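Local coordinates for protein type II restriction enzyme MspI (Moraxella sp., PDB 1YFI) that recognises the double-stranded DNA sequence 5'-CCGG-3' and cleaves it after the first C, leaving terminal 5'-phosphates, at residues F13-L18 and G31-K36. Numbering follows the deposited sequence.
Sequences FGIDQL and GKLYEK
The ring of F13 lies on the backbone of helix 23-41, not merely on its side chains. L33 CA sits over one ring face in a CH-pi contact, 3.6 Å from the ring centroid of F13 and 15° off the ring normal. With CG anti to its carbonyl carbon (chi1 -71°), F13 lays its ring over L33 CA. The side chain of L33 adds to this: F13 CD1 is 3.7 Å from L33 CG. The ring also touches aliphatic carbon of two lysines, with F13 CE2 3.8 Å from K32 CB and F13 CZ 4.1 Å from K36 CB. Both amines turn away to salt bridges: K32 NZ with E35 OE1 at 2.9 Å, K36 NZ with D40. I15 adds a smaller apolar touch, I15 CG1 to L33 CD1 at 3.8 Å. F13 follows helix 4-12, which ends in a Schellman motif with G14 as the C-prime residue. L33 also touches L9 and Y10 of that helix, so the contact joins the end of helix 4-12 to helix 23-41. The contact is mainly apolar, with a CH-pi component, consistent with packing, rather than polar bonds between the two segments, joining the turn to helix 23-41.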
loop_
_atom_site.group_PDB
_atom_site.type_symbol
_atom_site.label_atom_id
_atom_site.label_comp_id
_atom_site.label_asym_id
_atom_site.label_seq_id
_atom_site.Cartn_x
_atom_site.Cartn_y
_atom_site.Cartn_z
ATOM N N PHE E 13 21.652 5.749 5.200
ATOM C CA PHE E 13 20.642 6.748 5.510
ATOM C C PHE E 13 20.926 7.437 6.840
ATOM O O PHE E 13 20.103 8.211 7.329
ATOM C CB PHE E 13 19.246 6.111 5.520
ATOM C CG PHE E 13 18.757 5.722 4.157
ATOM C CD1 PHE E 13 19.203 4.561 3.547
ATOM C CD2 PHE E 13 17.881 6.549 3.457
ATOM C CE1 PHE E 13 18.788 4.225 2.251
ATOM C CE2 PHE E 13 17.457 6.223 2.160
ATOM C CZ PHE E 13 17.916 5.054 1.558
ATOM N N GLY E 14 22.094 7.160 7.414
ATOM C CA GLY E 14 22.475 7.774 8.674
ATOM C C GLY E 14 21.390 7.760 9.730
ATOM O O GLY E 14 21.284 8.691 10.524
ATOM N N ILE E 15 20.594 6.693 9.748
ATOM C CA ILE E 15 19.510 6.546 10.705
ATOM C C ILE E 15 19.934 6.700 12.164
ATOM O O ILE E 15 19.159 7.192 12.988
ATOM C CB ILE E 15 18.822 5.172 10.539
ATOM C CG1 ILE E 15 18.161 5.093 9.160
ATOM C CG2 ILE E 15 17.791 4.951 11.662
ATOM C CD1 ILE E 15 17.034 6.101 8.945
ATOM N N ASP E 16 21.152 6.276 12.493
ATOM C CA ASP E 16 21.622 6.368 13.871
ATOM C C ASP E 16 22.090 7.748 14.289
ATOM O O ASP E 16 22.113 8.056 15.479
ATOM C CB ASP E 16 22.722 5.351 14.138
ATOM C CG ASP E 16 22.222 3.921 14.055
ATOM O OD1 ASP E 16 21.065 3.667 14.457
ATOM O OD2 ASP E 16 22.994 3.055 13.596
ATOM N N GLN E 17 22.465 8.583 13.324
ATOM C CA GLN E 17 22.886 9.939 13.650
ATOM C C GLN E 17 21.644 10.796 13.916
ATOM O O GLN E 17 21.755 11.957 14.316
ATOM C CB GLN E 17 23.691 10.564 12.507
ATOM C CG GLN E 17 25.091 10.001 12.298
ATOM C CD GLN E 17 25.077 8.584 11.757
ATOM O OE1 GLN E 17 24.802 7.627 12.487
ATOM N NE2 GLN E 17 25.363 8.443 10.461
ATOM N N LEU E 18 20.463 10.230 13.685
ATOM C CA LEU E 18 19.221 10.955 13.916
ATOM C C LEU E 18 18.788 10.805 15.372
ATOM O O LEU E 18 18.552 9.695 15.854
ATOM C CB LEU E 18 18.115 10.438 12.993
ATOM C CG LEU E 18 18.372 10.608 11.494
ATOM C CD1 LEU E 18 17.243 9.953 10.705
ATOM C CD2 LEU E 18 18.482 12.087 11.148
ATOM N N GLY E 31 11.176 5.442 5.525
ATOM C CA GLY E 31 10.336 5.203 4.366
ATOM C C GLY E 31 11.166 5.062 3.101
ATOM O O GLY E 31 10.921 4.173 2.289
ATOM N N LYS E 32 12.146 5.942 2.938
ATOM C CA LYS E 32 13.023 5.905 1.783
ATOM C C LYS E 32 14.006 4.755 1.895
ATOM O O LYS E 32 14.380 4.151 0.889
ATOM C CB LYS E 32 13.798 7.219 1.652
ATOM C CG LYS E 32 13.052 8.349 0.931
ATOM C CD LYS E 32 12.883 8.098 -0.587
ATOM C CE LYS E 32 11.706 7.167 -0.913
ATOM N NZ LYS E 32 11.433 7.049 -2.386
ATOM N N LEU E 33 14.434 4.451 3.117
ATOM C CA LEU E 33 15.384 3.363 3.313
ATOM C C LEU E 33 14.759 2.023 2.938
ATOM O O LEU E 33 15.372 1.221 2.239
ATOM C CB LEU E 33 15.883 3.327 4.764
ATOM C CG LEU E 33 16.850 2.193 5.125
ATOM C CD1 LEU E 33 17.671 2.580 6.342
ATOM C CD2 LEU E 33 16.072 0.911 5.377
ATOM N N TYR E 34 13.533 1.788 3.384
ATOM C CA TYR E 34 12.887 0.529 3.080
ATOM C C TYR E 34 12.480 0.339 1.625
ATOM O O TYR E 34 12.182 -0.780 1.200
ATOM C CB TYR E 34 11.711 0.298 4.038
ATOM C CG TYR E 34 12.217 -0.266 5.343
ATOM C CD1 TYR E 34 12.674 0.567 6.358
ATOM C CD2 TYR E 34 12.362 -1.640 5.509
ATOM C CE1 TYR E 34 13.269 0.047 7.504
ATOM C CE2 TYR E 34 12.951 -2.171 6.642
ATOM C CZ TYR E 34 13.406 -1.327 7.638
ATOM O OH TYR E 34 13.990 -1.860 8.764
ATOM N N GLU E 35 12.472 1.419 0.851
ATOM C CA GLU E 35 12.135 1.284 -0.559
ATOM C C GLU E 35 13.425 0.787 -1.199
ATOM O O GLU E 35 13.405 -0.050 -2.100
ATOM C CB GLU E 35 11.725 2.626 -1.177
ATOM C CG GLU E 35 11.397 2.520 -2.664
ATOM C CD GLU E 35 11.159 3.859 -3.353
ATOM O OE1 GLU E 35 10.144 4.524 -3.061
ATOM O OE2 GLU E 35 11.993 4.248 -4.198
ATOM N N LYS E 36 14.551 1.293 -0.696
ATOM C CA LYS E 36 15.863 0.906 -1.218
ATOM C C LYS E 36 16.109 -0.571 -0.965
ATOM O O LYS E 36 16.678 -1.265 -1.808
ATOM C CB LYS E 36 16.969 1.722 -0.547
ATOM C CG LYS E 36 17.979 2.323 -1.508
ATOM C CD LYS E 36 19.091 1.368 -1.898
ATOM C CE LYS E 36 20.143 2.096 -2.743
ATOM N NZ LYS E 36 21.407 1.320 -2.895
#